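Local atomic coordinates of acetylene hydratase (Pelobacter acetylenicus, PDB entry 2E7Z), a protein that catalyses the hydration of acetylene to acetaldehyde, using a tungsten-bis(molybdopterin guanine dinucleotide) cofactor and a [4Fe-4S] cluster. Residues Ala591-Leu596 with Leu721-Lys726; Thr649-Leu654 with Val699-Asp704; Ile671-Trp676 with His694-Val699. One frame throughout, in Å; residues are numbered along the deposited sequence. Where two conformers were deposited one is given.

Contact 1. Residues Ala591-Leu596 with Leu721-Lys726; sequences AKEYPL and LAKAYK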
loop_
_atom_site.group_PDB
_atom_site.type_symbol
_atom_site.label_atom_id
_atom_site.label_comp_id
_atom_site.label_asym_id
_atom_site.label_seq_id
_atom_site.Cartn_x
_atom_site.Cartn_y
_atom_site.Cartn_z
ATOM N N ALA A 591 -2.431 -28.702 -11.048
ATOM C CA ALA A 591 -1.537 -28.075 -12.019
ATOM C C ALA A 591 -1.618 -28.713 -13.423
ATOM O O ALA A 591 -1.169 -28.132 -14.413
ATOM C CB ALA A 591 -0.100 -28.067 -11.480
ATOM N N LYS A 592 -2.223 -29.894 -13.529
ATOM C CA LYS A 592 -2.464 -30.441 -14.867
ATOM C C LYS A 592 -3.488 -29.609 -15.632
ATOM O O LYS A 592 -3.361 -29.441 -16.840
ATOM C CB LYS A 592 -2.903 -31.897 -14.814
ATOM C CG LYS A 592 -1.805 -32.824 -14.356
ATOM C CD LYS A 592 -2.311 -34.238 -14.244
ATOM C CE LYS A 592 -1.313 -35.089 -13.488
ATOM N NZ LYS A 592 -1.872 -36.449 -13.229
ATOM N N GLU A 593 -4.485 -29.077 -14.920
ATOM C CA GLU A 593 -5.518 -28.274 -15.541
ATOM C C GLU A 593 -5.134 -26.797 -15.555
ATOM O O GLU A 593 -5.479 -26.072 -16.499
ATOM C CB GLU A 593 -6.870 -28.438 -14.827
ATOM C CG GLU A 593 -7.981 -27.591 -15.479
ATOM C CD GLU A 593 -9.351 -27.764 -14.861
ATOM O OE1 GLU A 593 -9.539 -28.696 -14.057
ATOM O OE2 GLU A 593 -10.242 -26.948 -15.194
ATOM N N TYR A 594 -4.444 -26.381 -14.490
ATOM C CA TYR A 594 -4.014 -24.991 -14.302
ATOM C C TYR A 594 -2.489 -25.003 -14.203
ATOM O O TYR A 594 -1.943 -25.033 -13.107
ATOM C CB TYR A 594 -4.596 -24.424 -13.006
ATOM C CG TYR A 594 -6.100 -24.358 -12.935
ATOM C CD1 TYR A 594 -6.838 -25.432 -12.445
ATOM C CD2 TYR A 594 -6.782 -23.206 -13.320
ATOM C CE1 TYR A 594 -8.244 -25.357 -12.332
ATOM C CE2 TYR A 594 -8.175 -23.128 -13.233
ATOM C CZ TYR A 594 -8.894 -24.209 -12.741
ATOM O OH TYR A 594 -10.277 -24.116 -12.637
ATOM N N PRO A 595 -1.800 -25.039 -15.357
ATOM C CA PRO A 595 -0.357 -25.298 -15.359
ATOM C C PRO A 595 0.541 -24.112 -15.007
ATOM O O PRO A 595 1.753 -24.305 -14.800
ATOM C CB PRO A 595 -0.089 -25.760 -16.796
ATOM C CG PRO A 595 -1.141 -25.149 -17.609
ATOM C CD PRO A 595 -2.344 -24.891 -16.718
ATOM N N LEU A 596 -0.037 -22.908 -14.947
ATOM C CA LEU A 596 0.762 -21.678 -14.795
ATOM C C LEU A 596 0.735 -21.160 -13.372
ATOM O O LEU A 596 -0.321 -21.116 -12.779
ATOM C CB LEU A 596 0.247 -20.584 -15.725
ATOM C CG LEU A 596 0.142 -20.925 -17.216
ATOM C CD1 LEU A 596 -0.720 -19.916 -17.956
ATOM C CD2 LEU A 596 1.533 -21.022 -17.858
ATOM N N LEU A 721 -2.458 -21.214 -9.022
ATOM C CA LEU A 721 -2.349 -21.783 -10.350
ATOM C C LEU A 721 -3.383 -21.164 -11.282
ATOM O O LEU A 721 -4.494 -20.755 -10.861
ATOM C CB LEU A 721 -2.496 -23.310 -10.284
ATOM C CG LEU A 721 -1.373 -24.048 -9.536
ATOM C CD1 LEU A 721 -1.843 -25.430 -9.076
ATOM C CD2 LEU A 721 -0.094 -24.135 -10.384
ATOM N N ALA A 722 -3.011 -21.091 -12.553
ATOM C CA ALA A 722 -3.846 -20.505 -13.595
ATOM C C ALA A 722 -3.746 -21.266 -14.917
ATOM O O ALA A 722 -2.749 -21.956 -15.191
ATOM C CB ALA A 722 -3.483 -19.044 -13.806
ATOM N N LYS A 723 -4.783 -21.108 -15.734
ATOM C CA LYS A 723 -4.746 -21.556 -17.123
ATOM C C LYS A 723 -4.986 -20.365 -18.038
ATOM O O LYS A 723 -5.594 -19.361 -17.626
ATOM C CB LYS A 723 -5.800 -22.632 -17.393
ATOM C CG LYS A 723 -7.241 -22.160 -17.184
ATOM C CD LYS A 723 -8.264 -23.180 -17.667
ATOM C CE LYS A 723 -8.529 -24.217 -16.624
ATOM N NZ LYS A 723 -9.837 -24.931 -16.840
ATOM N N ALA A 724 -4.499 -20.472 -19.271
ATOM C CA ALA A 724 -4.690 -19.421 -20.253
ATOM C C ALA A 724 -5.229 -20.057 -21.524
ATOM O O ALA A 724 -4.737 -21.111 -21.956
ATOM C CB ALA A 724 -3.386 -18.711 -20.525
ATOM N N TYR A 725 -6.238 -19.431 -22.116
ATOM C CA TYR A 725 -6.868 -19.969 -23.329
ATOM C C TYR A 725 -7.442 -18.871 -24.221
ATOM O O TYR A 725 -7.745 -17.779 -23.744
ATOM C CB TYR A 725 -7.918 -21.052 -22.974
ATOM C CG TYR A 725 -8.993 -20.602 -22.001
ATOM C CD1 TYR A 725 -8.805 -20.705 -20.631
ATOM C CD2 TYR A 725 -10.191 -20.072 -22.461
ATOM C CE1 TYR A 725 -9.808 -20.285 -19.723
ATOM C CE2 TYR A 725 -11.187 -19.653 -21.580
ATOM C CZ TYR A 725 -10.988 -19.760 -20.214
ATOM O OH TYR A 725 -11.983 -19.346 -19.359
ATOM N N LYS A 726 -7.558 -19.143 -25.521
ATOM C CA LYS A 726 -8.057 -18.154 -26.480
ATOM C C LYS A 726 -9.491 -17.730 -26.183
ATOM O O LYS A 726 -10.313 -18.551 -25.743
ATOM C CB LYS A 726 -7.958 -18.692 -27.929
ATOM C CG LYS A 726 -6.719 -18.234 -28.722
ATOM C CD LYS A 726 -6.069 -19.352 -29.594
ATOM C CE LYS A 726 -7.037 -20.041 -30.574
ATOM N NZ LYS A 726 -6.895 -19.588 -31.999
HETATM O O HOH W 1 -11.850 -23.791 -14.909
#
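Lys723 has its CG between the backbone N and the carbonyl carbon (chi1 62°), and a bend further out (chi3 84°) carries the end of the chain across Tyr594 to Glu593. Glu593 meets it with an extended side chain that crosses the lysine at a slant, its CG trans to the backbone N (chi1 -180°). The two meet in a salt bridge, Lys723 NZ to Glu593 OE2, 2.6 Å long. The carboxylate uses the lone pair of OE2 that points away from its other oxygen. On the way, Lys723 CE passes over one face of the Tyr594 ring, in a CH-pi contact 3.9 Å from the ring centroid. Lys723 NZ lies farther off-centre, 4.7 Å from the centroid of the same Tyr594 ring, as a cation-pi partner. A water accepts from Lys723 NZ at 3.0 Å and also bonds Tyr594 OH at 2.8 Å. The ammonium group is therefore held by a carboxylate, a water and a ring face together.

The backbones join just beyond. Leu596 N gives a hydrogen bond of 2.9 Å to Ala722 O. Ala722 N returns one of 2.7 Å to Leu596 O. Leu596 O also receives a CA-H contact from Leu721. Apolar groups fill in around these bonds. Leu721 CB rests against Tyr594 CB, and its CD1 branch reaches Ala591. Leu596 CD1 touches Ala724 CB, and both side chains also touch Ile669 of strand 668-671.

The contact joins the end of helix 588-593 and the start of strand 596-600 to strand 720-726. Leu596 and Ala722 form an antiparallel hydrogen-bonded pair in the mixed sheet of the dinucleotide-binding domain, which belongs to the double-psi beta-barrel clan.

Contact 2. Residues Thr649-Leu654 with Val699-Asp704; sequences TTHGRL and VLSDDD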
loop_
_atom_site.group_PDB
_atom_site.type_symbol
_atom_site.label_atom_id
_atom_site.label_comp_id
_atom_site.label_asym_id
_atom_site.label_seq_id
_atom_site.Cartn_x
_atom_site.Cartn_y
_atom_site.Cartn_z
ATOM N N THR A 649 -8.179 -18.657 -12.887
ATOM C CA THR A 649 -7.802 -19.425 -11.706
ATOM C C THR A 649 -9.041 -20.197 -11.258
ATOM O O THR A 649 -10.128 -20.053 -11.842
ATOM C CB THR A 649 -7.394 -18.480 -10.576
ATOM O OG1 THR A 649 -8.549 -17.717 -10.180
ATOM C CG2 THR A 649 -6.266 -17.548 -10.991
ATOM N N THR A 650 -8.915 -20.936 -10.160
ATOM C CA THR A 650 -10.080 -21.598 -9.595
ATOM C C THR A 650 -11.142 -20.592 -9.115
ATOM O O THR A 650 -12.315 -20.953 -8.981
ATOM C CB THR A 650 -9.702 -22.525 -8.442
ATOM O OG1 THR A 650 -9.000 -21.801 -7.418
ATOM C CG2 THR A 650 -8.872 -23.717 -8.931
ATOM N N HIS A 651 -10.747 -19.335 -8.886
ATOM C CA HIS A 651 -11.675 -18.322 -8.378
ATOM C C HIS A 651 -12.449 -17.592 -9.474
ATOM O O HIS A 651 -13.599 -17.252 -9.280
ATOM C CB HIS A 651 -10.929 -17.290 -7.549
ATOM C CG HIS A 651 -11.848 -16.431 -6.756
ATOM N ND1 HIS A 651 -12.236 -15.167 -7.160
ATOM C CD2 HIS A 651 -12.533 -16.703 -5.620
ATOM C CE1 HIS A 651 -13.095 -14.682 -6.276
ATOM N NE2 HIS A 651 -13.303 -15.599 -5.347
ATOM N N GLY A 652 -11.813 -17.295 -10.602
ATOM C CA GLY A 652 -12.480 -16.530 -11.638
ATOM C C GLY A 652 -11.534 -16.293 -12.789
ATOM O O GLY A 652 -10.455 -16.872 -12.823
ATOM N N ARG A 653 -11.923 -15.432 -13.720
ATOM C CA ARG A 653 -11.084 -15.193 -14.902
ATOM C C ARG A 653 -11.115 -13.722 -15.309
ATOM O O ARG A 653 -12.000 -12.977 -14.891
ATOM C CB ARG A 653 -11.533 -16.054 -16.098
ATOM C CG ARG A 653 -12.892 -15.687 -16.640
ATOM C CD ARG A 653 -13.267 -16.604 -17.783
ATOM N NE ARG A 653 -14.474 -16.119 -18.435
ATOM C CZ ARG A 653 -15.034 -16.717 -19.483
ATOM N NH1 ARG A 653 -14.475 -17.831 -19.978
ATOM N NH2 ARG A 653 -16.139 -16.214 -20.032
ATOM N N LEU A 654 -10.110 -13.313 -16.074
ATOM C CA LEU A 654 -10.131 -11.989 -16.687
ATOM C C LEU A 654 -9.608 -12.091 -18.109
ATOM O O LEU A 654 -8.894 -13.047 -18.448
ATOM C CB LEU A 654 -9.295 -10.961 -15.920
ATOM C CG LEU A 654 -7.756 -10.982 -15.997
ATOM C CD1 LEU A 654 -7.181 -9.815 -15.187
ATOM C CD2 LEU A 654 -7.178 -12.302 -15.482
ATOM N N VAL A 699 -9.881 -12.670 -10.091
ATOM C CA VAL A 699 -9.349 -14.034 -10.063
ATOM C C VAL A 699 -8.661 -14.376 -8.780
ATOM O O VAL A 699 -8.090 -15.462 -8.669
ATOM C CB VAL A 699 -8.383 -14.291 -11.275
ATOM C CG1 VAL A 699 -8.980 -13.723 -12.535
ATOM C CG2 VAL A 699 -6.976 -13.721 -11.037
ATOM N N LEU A 700 -8.763 -13.474 -7.797
ATOM C CA LEU A 700 -8.055 -13.646 -6.534
ATOM C C LEU A 700 -8.975 -14.073 -5.421
ATOM O O LEU A 700 -9.814 -13.295 -4.970
ATOM C CB LEU A 700 -7.312 -12.359 -6.143
ATOM C CG LEU A 700 -6.262 -11.893 -7.157
ATOM C CD1 LEU A 700 -5.808 -10.466 -6.813
ATOM C CD2 LEU A 700 -5.077 -12.849 -7.265
ATOM N N SER A 701 -8.795 -15.301 -4.959
ATOM C CA SER A 701 -9.580 -15.794 -3.850
ATOM C C SER A 701 -9.232 -15.082 -2.547
ATOM O O SER A 701 -8.082 -14.716 -2.332
ATOM C CB SER A 701 -9.311 -17.297 -3.682
ATOM O OG SER A 701 -10.064 -17.788 -2.600
ATOM N N ASP A 702 -10.221 -14.898 -1.666
ATOM C CA ASP A 702 -9.916 -14.539 -0.280
ATOM C C ASP A 702 -10.484 -15.548 0.704
ATOM O O ASP A 702 -10.706 -15.233 1.877
ATOM C CB ASP A 702 -10.239 -13.080 0.090
ATOM C CG ASP A 702 -11.703 -12.716 -0.024
ATOM O OD1 ASP A 702 -12.547 -13.595 -0.287
ATOM O OD2 ASP A 702 -12.001 -11.510 0.223
ATOM N N ASP A 703 -10.674 -16.779 0.226
ATOM C CA ASP A 703 -10.883 -17.899 1.141
ATOM C C ASP A 703 -9.645 -18.037 2.026
ATOM O O ASP A 703 -8.551 -17.619 1.631
ATOM C CB ASP A 703 -11.010 -19.199 0.365
ATOM C CG ASP A 703 -12.170 -19.218 -0.619
ATOM O OD1 ASP A 703 -13.172 -18.488 -0.444
ATOM O OD2 ASP A 703 -12.095 -19.997 -1.601
ATOM N N ASP A 704 -9.802 -18.662 3.184
ATOM C CA ASP A 704 -8.685 -18.763 4.123
ATOM C C ASP A 704 -7.462 -19.418 3.495
ATOM O O ASP A 704 -6.323 -19.024 3.800
ATOM C CB ASP A 704 -9.105 -19.542 5.378
ATOM C CG ASP A 704 -10.147 -18.823 6.207
ATOM O OD1 ASP A 704 -10.241 -17.571 6.149
ATOM O OD2 ASP A 704 -10.869 -19.527 6.964
#
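A single hydroxyl, that of Thr649, ties two loops together and shapes one of them. Thr649 OG1 donates a hydrogen bond of 2.8 Å to Val699 O. The donor sits 17° out of the carbonyl plane. Thr649 OG1 also accepts from His651 N at 3.0 Å, which makes an ST turn, and weakly from Gly652 N at 3.3 Å.

With CG opposite the backbone N (chi1 -167°), the ring of His651 swings out over the neighbouring loop and lays one face on the backbone of Leu700 and Ser701. Ser701 CA stands over that face in a CH-pi contact, 3.9 Å from the centroid of the His651 ring. Leu700 O lies over the same face, also offset toward the rim.

Val699 fills the other end. Val699 CG1 meets Leu654 CD2 at 3.7 Å and packs on Arg653 CA at 3.5 Å. The Val699 and Leu654 side chains cross at about a right angle.

Beyond the contact, Leu700 touches the bound cofactor and Asp702 bonds to Thr392 and Asn422. The chemistry implies a join made mostly of packing, with one polar link in which the acceptor is a main-chain carbonyl and the hydroxyl's proton is committed to it.

Contact 3. Residues Ile671-Trp676 with His694-Val699; sequences IPHGRW and HNDAMV. With MGD (2-amino-5,6-dimercapto-7-methyl-3,7,8a,9-tetrahydro-8-oxa-1,3,9,10-tetraaza-anthracen-4-one guanosine dinucleotide), chain E.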
loop_
_atom_site.group_PDB
_atom_site.type_symbol
_atom_site.label_atom_id
_atom_site.label_comp_id
_atom_site.label_asym_id
_atom_site.label_seq_id
_atom_site.Cartn_x
_atom_site.Cartn_y
_atom_site.Cartn_z
ATOM N N ILE A 671 -0.640 -11.059 -15.088
ATOM C CA ILE A 671 -1.853 -10.271 -15.317
ATOM C C ILE A 671 -1.664 -8.892 -14.662
ATOM O O ILE A 671 -0.984 -8.770 -13.646
ATOM C CB ILE A 671 -3.138 -10.983 -14.796
ATOM C CG1 ILE A 671 -3.187 -11.021 -13.265
ATOM C CG2 ILE A 671 -3.214 -12.417 -15.360
ATOM C CD1 ILE A 671 -4.399 -11.751 -12.696
ATOM N N PRO A 672 -2.260 -7.840 -15.250
ATOM C CA PRO A 672 -2.072 -6.495 -14.709
ATOM C C PRO A 672 -3.051 -6.228 -13.569
ATOM O O PRO A 672 -4.094 -6.877 -13.496
ATOM C CB PRO A 672 -2.446 -5.608 -15.890
ATOM C CG PRO A 672 -3.546 -6.383 -16.573
ATOM C CD PRO A 672 -3.149 -7.845 -16.424
ATOM N N HIS A 673 -2.715 -5.279 -12.699
ATOM C CA HIS A 673 -3.697 -4.786 -11.753
ATOM C C HIS A 673 -4.220 -3.437 -12.185
ATOM O O HIS A 673 -3.450 -2.566 -12.598
ATOM C CB HIS A 673 -3.077 -4.603 -10.382
ATOM C CG HIS A 673 -3.943 -3.826 -9.434
ATOM N ND1 HIS A 673 -5.158 -4.296 -8.993
ATOM C CD2 HIS A 673 -3.763 -2.620 -8.844
ATOM C CE1 HIS A 673 -5.696 -3.412 -8.168
ATOM N NE2 HIS A 673 -4.872 -2.382 -8.065
ATOM N N GLY A 674 -5.527 -3.234 -12.020
ATOM C CA GLY A 674 -6.082 -1.896 -12.094
ATOM C C GLY A 674 -6.653 -1.544 -13.439
ATOM O O GLY A 674 -7.045 -0.420 -13.650
ATOM N N ARG A 675 -6.699 -2.508 -14.358
ATOM C CA ARG A 675 -7.137 -2.202 -15.712
ATOM C C ARG A 675 -8.654 -2.096 -15.847
ATOM O O ARG A 675 -9.385 -2.994 -15.438
ATOM C CB ARG A 675 -6.590 -3.261 -16.676
ATOM C CG ARG A 675 -5.143 -3.052 -16.987
ATOM C CD ARG A 675 -5.093 -1.942 -18.051
ATOM N NE ARG A 675 -3.758 -1.549 -18.354
ATOM C CZ ARG A 675 -3.420 -0.735 -19.344
ATOM N NH1 ARG A 675 -4.339 -0.237 -20.170
ATOM N NH2 ARG A 675 -2.148 -0.455 -19.506
ATOM N N TRP A 676 -9.106 -0.976 -16.401
ATOM C CA TRP A 676 -10.491 -0.827 -16.795
ATOM C C TRP A 676 -10.521 0.180 -17.945
ATOM O O TRP A 676 -9.472 0.682 -18.332
ATOM C CB TRP A 676 -11.396 -0.410 -15.624
ATOM C CG TRP A 676 -11.076 0.935 -15.000
ATOM C CD1 TRP A 676 -9.968 1.269 -14.260
ATOM C CD2 TRP A 676 -11.905 2.099 -15.035
ATOM N NE1 TRP A 676 -10.063 2.573 -13.824
ATOM C CE2 TRP A 676 -11.229 3.117 -14.310
ATOM C CE3 TRP A 676 -13.146 2.398 -15.646
ATOM C CZ2 TRP A 676 -11.756 4.402 -14.151
ATOM C CZ3 TRP A 676 -13.685 3.680 -15.479
ATOM C CH2 TRP A 676 -12.977 4.676 -14.750
ATOM N N HIS A 694 -11.487 -7.063 -16.705
ATOM C CA HIS A 694 -10.041 -6.866 -16.867
ATOM C C HIS A 694 -9.228 -6.659 -15.587
ATOM O O HIS A 694 -8.004 -6.511 -15.712
ATOM C CB HIS A 694 -9.748 -5.700 -17.831
ATOM C CG HIS A 694 -10.487 -5.793 -19.116
ATOM N ND1 HIS A 694 -10.244 -6.783 -20.046
ATOM C CD2 HIS A 694 -11.452 -5.004 -19.643
ATOM C CE1 HIS A 694 -11.041 -6.608 -21.085
ATOM N NE2 HIS A 694 -11.776 -5.530 -20.875
ATOM N N ASN A 695 -9.859 -6.658 -14.399
ATOM C CA ASN A 695 -9.096 -6.422 -13.187
ATOM C C ASN A 695 -8.658 -7.726 -12.556
ATOM O O ASN A 695 -9.431 -8.703 -12.523
ATOM C CB ASN A 695 -9.913 -5.634 -12.155
ATOM C CG ASN A 695 -9.060 -5.142 -11.022
ATOM O OD1 ASN A 695 -9.363 -5.363 -9.817
ATOM N ND2 ASN A 695 -7.981 -4.502 -11.365
ATOM N N ASP A 696 -7.441 -7.723 -11.998
ATOM C CA ASP A 696 -6.892 -8.915 -11.346
ATOM C C ASP A 696 -7.748 -9.439 -10.185
ATOM O O ASP A 696 -7.787 -10.640 -9.937
ATOM C CB ASP A 696 -5.434 -8.717 -10.892
ATOM C CG ASP A 696 -5.258 -7.610 -9.865
ATOM O OD1 ASP A 696 -5.990 -6.596 -9.940
ATOM O OD2 ASP A 696 -4.378 -7.747 -8.991
ATOM N N ALA A 697 -8.438 -8.548 -9.477
ATOM C CA ALA A 697 -9.195 -9.001 -8.299
ATOM C C ALA A 697 -10.323 -9.959 -8.665
ATOM O O ALA A 697 -10.857 -10.656 -7.794
ATOM C CB ALA A 697 -9.694 -7.817 -7.498
ATOM N N MET A 698 -10.685 -10.008 -9.960
ATOM C CA MET A 698 -11.649 -11.005 -10.420
ATOM C C MET A 698 -11.189 -12.454 -10.196
ATOM O O MET A 698 -12.006 -13.365 -10.177
ATOM C CB MET A 698 -11.987 -10.808 -11.908
ATOM C CG MET A 698 -12.837 -9.561 -12.235
ATOM S SD MET A 698 -14.422 -9.574 -11.364
ATOM C CE MET A 698 -15.174 -11.036 -12.095
ATOM N N VAL A 699 -9.881 -12.670 -10.091
ATOM C CA VAL A 699 -9.349 -14.034 -10.063
ATOM C C VAL A 699 -8.661 -14.376 -8.780
ATOM O O VAL A 699 -8.090 -15.462 -8.669
ATOM C CB VAL A 699 -8.383 -14.291 -11.275
ATOM C CG1 VAL A 699 -8.980 -13.723 -12.535
ATOM C CG2 VAL A 699 -6.976 -13.721 -11.037
HETATM P PB MGD E . -6.851 2.653 -6.768
HETATM O O1B MGD E . -7.540 1.393 -6.305
HETATM O O2B MGD E . -6.492 2.821 -8.198
HETATM O O3B MGD E . -5.491 2.905 -5.956
HETATM O O3A MGD E . -4.711 1.611 -3.949
HETATM P PA MGD E . -5.197 3.086 -4.386
HETATM O O1A MGD E . -4.081 4.085 -4.318
HETATM O O2A MGD E . -6.466 3.327 -3.627
HETATM O "O5'" MGD E . -7.812 3.866 -6.315
HETATM C "C5'" MGD E . -7.276 5.175 -6.228
HETATM C "C4'" MGD E . -8.412 6.121 -6.567
HETATM O "O4'" MGD E . -7.990 7.441 -6.191
HETATM C "C3'" MGD E . -8.690 6.236 -8.062
HETATM O "O3'" MGD E . -10.074 5.934 -8.302
HETATM C "C2'" MGD E . -8.340 7.685 -8.462
HETATM O "O2'" MGD E . -9.166 8.286 -9.480
HETATM C "C1'" MGD E . -8.515 8.393 -7.145
HETATM N N9 MGD E . -7.703 9.601 -6.937
HETATM C C8 MGD E . -6.417 9.810 -7.314
HETATM N N7 MGD E . -5.973 10.994 -6.862
HETATM C C5 MGD E . -6.969 11.522 -6.117
HETATM C C6 MGD E . -7.183 12.735 -5.346
HETATM O O6 MGD E . -6.289 13.600 -5.236
HETATM N N1 MGD E . -8.373 12.845 -4.731
HETATM C C2 MGD E . -9.385 11.993 -4.855
HETATM N N2 MGD E . -10.541 12.233 -4.173
HETATM N N3 MGD E . -9.262 10.867 -5.551
HETATM C C4 MGD E . -8.093 10.607 -6.172
HETATM C C10 MGD E . -3.332 1.284 -4.126
HETATM C C11 MGD E . -3.076 0.029 -3.320
HETATM O O11 MGD E . -3.814 -1.003 -3.970
HETATM C C12 MGD E . -1.600 -0.287 -3.305
HETATM S S12 MGD E . -0.515 0.938 -2.806
HETATM C C13 MGD E . -1.154 -1.514 -3.618
HETATM S S13 MGD E . 0.507 -1.873 -3.735
HETATM C C14 MGD E . -2.069 -2.663 -3.911
HETATM N N15 MGD E . -2.041 -3.045 -5.314
HETATM C C16 MGD E . -2.946 -4.011 -5.642
HETATM C C17 MGD E . -2.736 -5.022 -6.686
HETATM O O17 MGD E . -1.668 -5.049 -7.337
HETATM N N18 MGD E . -3.723 -5.915 -6.903
HETATM C C19 MGD E . -4.888 -5.922 -6.207
HETATM N N19 MGD E . -5.841 -6.839 -6.477
HETATM N N20 MGD E . -5.150 -5.011 -5.261
HETATM C C21 MGD E . -4.242 -4.080 -4.942
HETATM N N22 MGD E . -4.511 -3.202 -3.973
HETATM C C23 MGD E . -3.497 -2.298 -3.471
HETATM O O HOH W 2 -6.010 -5.410 -14.228
#
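His673 and Asp696 form part of the pterin-binding site of the W-bis(molybdopterin guanine dinucleotide) cofactor. His673 ND1 donates to Asp696 OD1 at 2.6 Å, and the bond is nearly straight (167° at the hydrogen). OD1 lies in the plane of the imidazole and is met on its syn side. The ring and carboxylate planes are 69° apart. The other oxygen, Asp696 OD2, takes two hydrogen bonds from the pterin, from MGD N18 at 2.9 Å and from MGD N19 at 3.0 Å. The carboxylate thus spans from histidine to cofactor, and its negative charge would probably polarise the pterin edge.

His673 also meets the cofactor directly. With CG opposite its backbone N (chi1 168°), the ring is set with one face on the pterin, and MGD C17 lies 3.2 Å from the His673 ring plane, over its centre. An alanine here removes the imidazole, which would probably leave the Asp696 carboxylate less firmly oriented toward the pterin and open a gap against the pterin face.

Farther along, a water accepts from Arg675 N at 3.0 Å and donates to His694 O at 2.7 Å. Arg675 O approaches His694 CB at 3.6 Å and is buried without a polar partner. Gly674 has backbone angles at which a side chain would jam against the carbonyl of His673. The guanidinium of Arg675 turns away to a salt bridge with Glu604.

Segment 671-676 leaves strand 668-671, where Ile671 pairs with Gly601 through the backbone. Segment 694-699 runs on from helix 691-694. Asp696 touches Ala600 of strand 596-600, and Ala697 and Met698 lie against Gln423 of helix 423-431.

How the contacts relate
The three contacts are nested along the chain. Contact 3 lies inside the loop closed by contact 2, and contact 2 inside that closed by contact 1. Centres are about 13 Å apart for contacts 1 and 2, about 11 Å for 2 and 3, and about 17 Å for 1 and 3. Contacts 1 and 2 touch where Tyr594 packs on Thr649 and Thr650, and Tyr725 OH probably bonds Arg653 NH1. Contacts 2 and 3 share Val699. Contacts 1 and 2 reach the same mixed sheet. Contact 3 lies in the loops that follow strand 668-671 and helix 691-694, beside the pterin. The late part of the chain thus folds back, and its C-terminal strand joins the domain whose loops hold the pterin.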